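Local coordinates for protein putative metal-sulfur cluster biosynthesis proteins YuaD (Bacillus subtilis, PDB 1ORU) that is of unknown function but belongs to the MOSC family, whose members are thought to bind molybdenum and pyridoxal phosphate, at residues F117-P131 and R161-V173. Numbering follows the deposited sequence. Where two conformers were deposited one is given.
Sequences FPSGAALLCEGENDP and RGIVCIVERPGAV. With SO4 (sulfate ion), chain F.
L124 and I166 form a hydrogen-bonded antiparallel pair, with L124 N to I166 O at 2.8 Å and nearly straight (176°). A122 O accepts from both E168 N and R169 N, which arrive from the same face of its plane: a classic beta bulge. A second register shift, near G127, leaves V164 N bonded to G127 O and N129 N to G162 O. The ladder joins strands 122-128 and 163-169 in the curled mixed sheet of the MOSC domain; past a corner at E168 the chain enters strand 171-174, which pairs with strand 30-33 instead. Apolar contacts follow the alternation of faces. L123 CB meets C165 CB (3.9 Å) on the side packed by I69 and I71, whereas A122 and L124 lie with R169 and I166 on the side where the second subunit packs. Beyond the corner, V173 CG1 sits over one face of the F117 ring, 3.5 Å from its centroid, a CH-pi contact. Among polar side chains, S119 OG, turned between its backbone N and carbonyl carbon (chi1 67°), donates to A172 O at 2.6 Å and accepts from A121 N, an ST turn. N129 ND2 lies 3.1 Å above the centre of the R161 guanidinium, the two planes 39° apart; N129 OD1 bonds R67, and R161 NH2 bonds L94 O. An alanine in place of R161 is likely to leave L94 O without this donor and uncover the N129 amide. Extended R169 reaches a sulfate, probably from the crystallisation liquor, through NH2 (3.1 Å to O1), while water 2 links NH1 to G120 O.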
ATOM      1  N   PHE A 117       9.065   2.687 -15.353  1.00 10.35           N
ATOM      2  CA  PHE A 117      10.114   2.331 -16.301  1.00 10.76           C
ATOM      3  C   PHE A 117       9.751   2.768 -17.728  1.00 11.75           C
ATOM      4  O   PHE A 117       8.597   3.078 -18.010  1.00 13.41           O
ATOM      5  CB  PHE A 117      10.352   0.817 -16.230  1.00 11.27           C
ATOM      6  CG  PHE A 117      10.977   0.360 -14.934  1.00 12.12           C
ATOM      7  CD1 PHE A 117      12.319   0.001 -14.881  1.00 11.62           C
ATOM      8  CD2 PHE A 117      10.221   0.282 -13.766  1.00 13.32           C
ATOM      9  CE1 PHE A 117      12.904  -0.437 -13.678  1.00 13.19           C
ATOM     10  CE2 PHE A 117      10.794  -0.151 -12.563  1.00 14.38           C
ATOM     11  CZ  PHE A 117      12.139  -0.511 -12.521  1.00 11.11           C
ATOM     12  N   PRO A 118      10.737   2.811 -18.646  1.00 12.21           N
ATOM     13  CA  PRO A 118      10.488   3.225 -20.036  1.00 12.23           C
ATOM     14  C   PRO A 118       9.402   2.437 -20.769  1.00 12.25           C
ATOM     15  O   PRO A 118       8.719   2.972 -21.644  1.00 12.66           O
ATOM     16  CB  PRO A 118      11.856   3.062 -20.696  1.00 13.09           C
ATOM     17  CG  PRO A 118      12.802   3.367 -19.565  1.00 11.99           C
ATOM     18  CD  PRO A 118      12.177   2.598 -18.417  1.00 11.67           C
ATOM     19  N   SER A 119       9.249   1.172 -20.411  1.00 10.16           N
ATOM     20  CA  SER A 119       8.250   0.316 -21.045  1.00 11.61           C
ATOM     21  C   SER A 119       6.845   0.652 -20.576  1.00 13.11           C
ATOM     22  O   SER A 119       5.857   0.279 -21.213  1.00 12.54           O
ATOM     23  CB  SER A 119       8.526  -1.134 -20.693  1.00 10.18           C
ATOM     24  OG  SER A 119       8.313  -1.322 -19.309  1.00 10.97           O
ATOM     25  N   GLY A 120       6.761   1.345 -19.447  1.00 12.09           N
ATOM     26  CA  GLY A 120       5.467   1.675 -18.888  1.00 13.27           C
ATOM     27  C   GLY A 120       5.254   0.873 -17.614  1.00 10.70           C
ATOM     28  O   GLY A 120       4.351   1.170 -16.835  1.00 10.94           O
ATOM     29  N   ALA A 121       6.075  -0.154 -17.399  1.00 12.92           N
ATOM     30  CA  ALA A 121       5.952  -0.963 -16.186  1.00 12.05           C
ATOM     31  C   ALA A 121       6.016   0.003 -15.008  1.00 13.36           C
ATOM     32  O   ALA A 121       6.824   0.943 -15.007  1.00 13.10           O
ATOM     33  CB  ALA A 121       7.091  -1.980 -16.101  1.00 13.24           C
ATOM     34  N   ALA A 122       5.164  -0.214 -14.012  1.00 13.20           N
ATOM     35  CA  ALA A 122       5.128   0.677 -12.856  1.00 12.37           C
ATOM     36  C   ALA A 122       5.010  -0.055 -11.528  1.00 12.61           C
ATOM     37  O   ALA A 122       4.278  -1.040 -11.398  1.00 10.25           O
ATOM     38  CB  ALA A 122       3.972   1.666 -13.001  1.00 13.00           C
ATOM     39  N   LEU A 123       5.744   0.446 -10.540  1.00 10.83           N
ATOM     40  CA  LEU A 123       5.737  -0.125  -9.200  1.00 11.88           C
ATOM     41  C   LEU A 123       5.085   0.841  -8.214  1.00 11.96           C
ATOM     42  O   LEU A 123       5.330   2.056  -8.256  1.00 10.92           O
ATOM     43  CB  LEU A 123       7.171  -0.428  -8.746  1.00 10.77           C
ATOM     44  CG  LEU A 123       7.955  -1.432  -9.600  1.00 11.17           C
ATOM     45  CD1 LEU A 123       9.352  -1.627  -9.034  1.00 10.85           C
ATOM     46  CD2 LEU A 123       7.209  -2.747  -9.632  1.00 10.74           C
ATOM     47  N   LEU A 124       4.246   0.293  -7.341  1.00 12.55           N
ATOM     48  CA  LEU A 124       3.564   1.074  -6.313  1.00 11.54           C
ATOM     49  C   LEU A 124       4.341   0.849  -5.020  1.00 11.90           C
ATOM     50  O   LEU A 124       4.500  -0.285  -4.581  1.00 13.42           O
ATOM     51  CB  LEU A 124       2.124   0.580  -6.141  1.00 12.50           C
ATOM     52  CG  LEU A 124       1.352   1.123  -4.934  1.00 12.68           C
ATOM     53  CD1 LEU A 124       1.103   2.620  -5.100  1.00 13.21           C
ATOM     54  CD2 LEU A 124       0.028   0.369  -4.800  1.00 14.24           C
ATOM     55  N   CYS A 125       4.823   1.922  -4.407  1.00 12.81           N
ATOM     56  CA  CYS A 125       5.593   1.780  -3.171  1.00 13.40           C
ATOM     57  C   CYS A 125       4.753   1.331  -1.963  1.00 13.52           C
ATOM     58  O   CYS A 125       3.745   1.964  -1.616  1.00 13.06           O
ATOM     59  CB  CYS A 125       6.302   3.092  -2.842  1.00 13.98           C
ATOM     60  SG  CYS A 125       7.345   2.961  -1.377  1.00 15.49           S
ATOM     61  N   GLU A 126       5.167   0.231  -1.336  1.00 12.25           N
ATOM     62  CA  GLU A 126       4.486  -0.280  -0.156  1.00 13.20           C
ATOM     63  C   GLU A 126       5.315  -0.104   1.123  1.00 15.12           C
ATOM     64  O   GLU A 126       5.170  -0.858   2.090  1.00 14.77           O
ATOM     65  CB  GLU A 126       4.099  -1.750  -0.342  1.00 13.93           C
ATOM     66  CG  GLU A 126       2.897  -1.960  -1.268  1.00 13.29           C
ATOM     67  CD  GLU A 126       1.592  -1.409  -0.701  1.00 16.42           C
ATOM     68  OE1 GLU A 126       1.351  -1.580   0.510  1.00 16.51           O
ATOM     69  OE2 GLU A 126       0.795  -0.821  -1.468  1.00 18.36           O
ATOM     70  N   GLY A 127       6.197   0.886   1.115  1.00 15.96           N
ATOM     71  CA  GLY A 127       6.967   1.188   2.307  1.00 15.49           C
ATOM     72  C   GLY A 127       8.281   0.491   2.575  1.00 16.87           C
ATOM     73  O   GLY A 127       8.769  -0.310   1.778  1.00 15.98           O
ATOM     74  N   GLU A 128       8.836   0.801   3.741  1.00 17.88           N
ATOM     75  CA  GLU A 128      10.116   0.260   4.170  1.00 20.07           C
ATOM     76  C   GLU A 128      10.164  -1.246   4.319  1.00 18.39           C
ATOM     77  O   GLU A 128       9.216  -1.874   4.780  1.00 16.22           O
ATOM     78  CB  GLU A 128      10.529   0.861   5.511  1.00 24.89           C
ATOM     79  CG  GLU A 128      10.627   2.365   5.547  1.00 33.02           C
ATOM     80  CD  GLU A 128      11.189   2.857   6.864  1.00 36.88           C
ATOM     81  OE1 GLU A 128      11.157   4.082   7.109  1.00 40.47           O
ATOM     82  OE2 GLU A 128      11.666   2.013   7.654  1.00 37.65           O
ATOM     83  N   ASN A 129      11.300  -1.814   3.942  1.00 17.90           N
ATOM     84  CA  ASN A 129      11.508  -3.242   4.083  1.00 18.85           C
ATOM     85  C   ASN A 129      12.303  -3.369   5.381  1.00 19.98           C
ATOM     86  O   ASN A 129      13.472  -2.988   5.442  1.00 19.27           O
ATOM     87  CB  ASN A 129      12.307  -3.775   2.895  1.00 19.44           C
ATOM     88  CG  ASN A 129      12.436  -5.281   2.909  1.00 21.99           C
ATOM     89  OD1 ASN A 129      11.689  -5.974   3.607  1.00 24.13           O
ATOM     90  ND2 ASN A 129      13.379  -5.800   2.131  1.00 20.79           N
ATOM     91  N   ASP A 130      11.657  -3.885   6.422  0.50 20.70           N
ATOM     92  CA  ASP A 130      12.297  -4.042   7.723  0.50 21.79           C
ATOM     93  C   ASP A 130      13.365  -5.131   7.678  0.50 21.92           C
ATOM     94  O   ASP A 130      13.104  -6.245   7.228  0.50 22.18           O
ATOM     95  CB  ASP A 130      11.239  -4.386   8.778  0.50 22.05           C
ATOM     96  CG  ASP A 130      11.783  -4.345  10.188  0.51 22.34           C
ATOM     97  OD1 ASP A 130      12.306  -3.286  10.594  0.57 21.78           O
ATOM     98  OD2 ASP A 130      11.679  -5.371  10.895  0.45 23.22           O
ATOM     99  N   PRO A 131      14.585  -4.818   8.143  1.00 22.55           N
ATOM    100  CA  PRO A 131      15.679  -5.793   8.140  1.00 23.52           C
ATOM    101  C   PRO A 131      15.527  -6.943   9.136  1.00 24.50           C
ATOM    102  O   PRO A 131      15.217  -6.732  10.315  1.00 24.19           O
ATOM    103  CB  PRO A 131      16.912  -4.935   8.425  1.00 22.59           C
ATOM    104  CG  PRO A 131      16.372  -3.830   9.269  1.00 23.40           C
ATOM    105  CD  PRO A 131      15.054  -3.497   8.605  1.00 21.65           C
ATOM    106  N   ARG A 161      17.440  -0.020   4.421  1.00 17.44           N
ATOM    107  CA  ARG A 161      17.442  -1.346   3.825  1.00 16.43           C
ATOM    108  C   ARG A 161      16.560  -1.443   2.579  1.00 16.16           C
ATOM    109  O   ARG A 161      16.381  -2.525   2.024  1.00 17.21           O
ATOM    110  CB  ARG A 161      17.021  -2.388   4.868  1.00 18.12           C
ATOM    111  CG  ARG A 161      17.284  -3.831   4.451  1.00 16.16           C
ATOM    112  CD  ARG A 161      16.003  -4.629   4.489  1.00 18.40           C
ATOM    113  NE  ARG A 161      16.168  -6.021   4.074  1.00 16.31           N
ATOM    114  CZ  ARG A 161      16.408  -6.427   2.831  1.00 18.33           C
ATOM    115  NH1 ARG A 161      16.528  -5.546   1.838  1.00 17.69           N
ATOM    116  NH2 ARG A 161      16.499  -7.724   2.573  1.00 17.38           N
ATOM    117  N   GLY A 162      16.016  -0.316   2.131  1.00 14.51           N
ATOM    118  CA  GLY A 162      15.187  -0.337   0.936  1.00 14.06           C
ATOM    119  C   GLY A 162      13.687  -0.431   1.166  1.00 13.78           C
ATOM    120  O   GLY A 162      13.208  -0.343   2.298  1.00 13.55           O
ATOM    121  N   ILE A 163      12.950  -0.640   0.078  1.00 12.84           N
ATOM    122  CA  ILE A 163      11.495  -0.719   0.120  1.00 13.14           C
ATOM    123  C   ILE A 163      10.952  -1.937  -0.617  1.00 13.09           C
ATOM    124  O   ILE A 163      11.690  -2.656  -1.302  1.00 13.17           O
ATOM    125  CB  ILE A 163      10.875   0.531  -0.545  1.00 12.61           C
ATOM    126  CG1 ILE A 163      11.269   0.569  -2.033  1.00 13.48           C
ATOM    127  CG2 ILE A 163      11.359   1.790   0.163  1.00 13.61           C
ATOM    128  CD1 ILE A 163      10.743   1.768  -2.814  1.00 13.84           C
ATOM    129  N   VAL A 164       9.654  -2.170  -0.453  1.00 13.31           N
ATOM    130  CA  VAL A 164       8.967  -3.249  -1.148  1.00 13.60           C
ATOM    131  C   VAL A 164       7.844  -2.591  -1.936  1.00 13.59           C
ATOM    132  O   VAL A 164       7.324  -1.549  -1.528  1.00 13.29           O
ATOM    133  CB  VAL A 164       8.385  -4.308  -0.183  1.00 14.02           C
ATOM    134  CG1 VAL A 164       9.503  -5.207   0.322  1.00 16.60           C
ATOM    135  CG2 VAL A 164       7.679  -3.634   0.981  1.00 15.26           C
ATOM    136  N   CYS A 165       7.479  -3.197  -3.063  1.00 13.34           N
ATOM    137  CA  CYS A 165       6.440  -2.660  -3.934  1.00 13.35           C
ATOM    138  C   CYS A 165       5.510  -3.723  -4.502  1.00 13.99           C
ATOM    139  O   CYS A 165       5.816  -4.910  -4.497  1.00 14.67           O
ATOM    140  CB  CYS A 165       7.061  -1.946  -5.146  1.00 15.63           C
ATOM    141  SG  CYS A 165       8.183  -0.577  -4.816  1.00 17.22           S
ATOM    142  N   ILE A 166       4.376  -3.255  -5.012  1.00 12.30           N
ATOM    143  CA  ILE A 166       3.391  -4.098  -5.679  1.00 12.74           C
ATOM    144  C   ILE A 166       3.516  -3.670  -7.140  1.00 12.65           C
ATOM    145  O   ILE A 166       3.865  -2.520  -7.409  1.00 12.02           O
ATOM    146  CB  ILE A 166       1.959  -3.775  -5.188  1.00 14.09           C
ATOM    147  CG1 ILE A 166       1.690  -4.490  -3.864  1.00 17.17           C
ATOM    148  CG2 ILE A 166       0.936  -4.147  -6.253  1.00 15.32           C
ATOM    149  CD1 ILE A 166       0.382  -4.043  -3.204  1.00 19.04           C
ATOM    150  N   VAL A 167       3.277  -4.580  -8.083  1.00 12.35           N
ATOM    151  CA  VAL A 167       3.336  -4.207  -9.498  1.00 11.64           C
ATOM    152  C   VAL A 167       2.001  -3.526  -9.818  1.00 12.55           C
ATOM    153  O   VAL A 167       0.942  -4.156  -9.735  1.00 12.11           O
ATOM    154  CB  VAL A 167       3.512  -5.442 -10.424  1.00 10.48           C
ATOM    155  CG1 VAL A 167       3.423  -5.018 -11.890  1.00 12.40           C
ATOM    156  CG2 VAL A 167       4.865  -6.105 -10.162  1.00 11.40           C
ATOM    157  N   GLU A 168       2.054  -2.241 -10.167  1.00 11.01           N
ATOM    158  CA  GLU A 168       0.849  -1.482 -10.482  1.00 11.54           C
ATOM    159  C   GLU A 168       0.496  -1.566 -11.969  1.00 12.44           C
ATOM    160  O   GLU A 168      -0.670  -1.482 -12.339  1.00 13.43           O
ATOM    161  CB  GLU A 168       1.013  -0.016 -10.044  1.00 12.17           C
ATOM    162  CG  GLU A 168      -0.252   0.841 -10.211  1.00 13.75           C
ATOM    163  CD  GLU A 168      -0.196   2.158  -9.435  1.00 15.56           C
ATOM    164  OE1 GLU A 168       0.923   2.630  -9.139  1.00 15.86           O
ATOM    165  OE2 GLU A 168      -1.277   2.721  -9.133  1.00 12.96           O
ATOM    166  N   ARG A 169       1.507  -1.711 -12.819  1.00 13.54           N
ATOM    167  CA  ARG A 169       1.277  -1.853 -14.253  1.00 13.65           C
ATOM    168  C   ARG A 169       2.333  -2.784 -14.831  1.00 13.05           C
ATOM    169  O   ARG A 169       3.534  -2.586 -14.626  1.00 12.20           O
ATOM    170  CB  ARG A 169       1.328  -0.512 -14.989  1.00 16.51           C
ATOM    171  CG  ARG A 169       0.763  -0.637 -16.408  1.00 18.14           C
ATOM    172  CD  ARG A 169       0.914   0.617 -17.237  1.00 21.48           C
ATOM    173  NE  ARG A 169       0.256   0.472 -18.536  1.00 21.44           N
ATOM    174  CZ  ARG A 169       0.372   1.341 -19.538  1.00 25.90           C
ATOM    175  NH1 ARG A 169       1.130   2.426 -19.405  1.00 25.10           N
ATOM    176  NH2 ARG A 169      -0.279   1.131 -20.679  1.00 24.82           N
ATOM    177  N   PRO A 170       1.898  -3.821 -15.562  1.00 14.12           N
ATOM    178  CA  PRO A 170       2.817  -4.791 -16.163  1.00 14.44           C
ATOM    179  C   PRO A 170       3.718  -4.196 -17.242  1.00 14.28           C
ATOM    180  O   PRO A 170       3.390  -3.173 -17.849  1.00 13.30           O
ATOM    181  CB  PRO A 170       1.873  -5.858 -16.728  1.00 14.34           C
ATOM    182  CG  PRO A 170       0.640  -5.723 -15.870  1.00 15.16           C
ATOM    183  CD  PRO A 170       0.502  -4.229 -15.790  1.00 15.57           C
ATOM    184  N   GLY A 171       4.852  -4.851 -17.472  1.00 13.26           N
ATOM    185  CA  GLY A 171       5.787  -4.390 -18.480  1.00 13.56           C
ATOM    186  C   GLY A 171       7.175  -4.949 -18.250  1.00 12.90           C
ATOM    187  O   GLY A 171       7.481  -5.439 -17.161  1.00 14.55           O
ATOM    188  N   ALA A 172       8.020  -4.888 -19.272  1.00 13.01           N
ATOM    189  CA  ALA A 172       9.384  -5.396 -19.158  1.00 13.18           C
ATOM    190  C   ALA A 172      10.322  -4.308 -18.654  1.00 12.38           C
ATOM    191  O   ALA A 172      10.131  -3.128 -18.947  1.00 12.84           O
ATOM    192  CB  ALA A 172       9.871  -5.896 -20.510  1.00 13.90           C
ATOM    193  N   VAL A 173      11.333  -4.714 -17.890  1.00 12.77           N
ATOM    194  CA  VAL A 173      12.324  -3.777 -17.374  1.00 11.45           C
ATOM    195  C   VAL A 173      13.691  -4.317 -17.783  1.00 11.35           C
ATOM    196  O   VAL A 173      13.896  -5.536 -17.828  1.00 11.42           O
ATOM    197  CB  VAL A 173      12.206  -3.607 -15.834  1.00 12.16           C
ATOM    198  CG1 VAL A 173      10.865  -2.955 -15.500  1.00 12.05           C
ATOM    199  CG2 VAL A 173      12.308  -4.958 -15.127  1.00 12.17           C
TER
HETATM  200  S   SO4 F 502      -4.312  -0.234 -21.484  1.00 49.45           S
HETATM  201  O1  SO4 F 502      -2.838  -0.423 -21.458  1.00 45.57           O
HETATM  202  O2  SO4 F 502      -4.956  -1.353 -22.207  1.00 46.19           O
HETATM  203  O3  SO4 F 502      -4.805  -0.216 -20.092  1.00 46.13           O
HETATM  204  O4  SO4 F 502      -4.674   1.049 -22.141  1.00 47.38           O
HETATM  205  O   HOH W   1      11.496  -0.707 -19.345  1.00 10.74           O
HETATM  206  O   HOH W   2       2.658   3.266 -17.260  1.00 21.13           O
HETATM  207  O   HOH W   3      14.423  -3.742   0.196  1.00 18.15           O
HETATM  208  O   HOH W   4      14.337  -0.518   4.909  1.00 24.63           O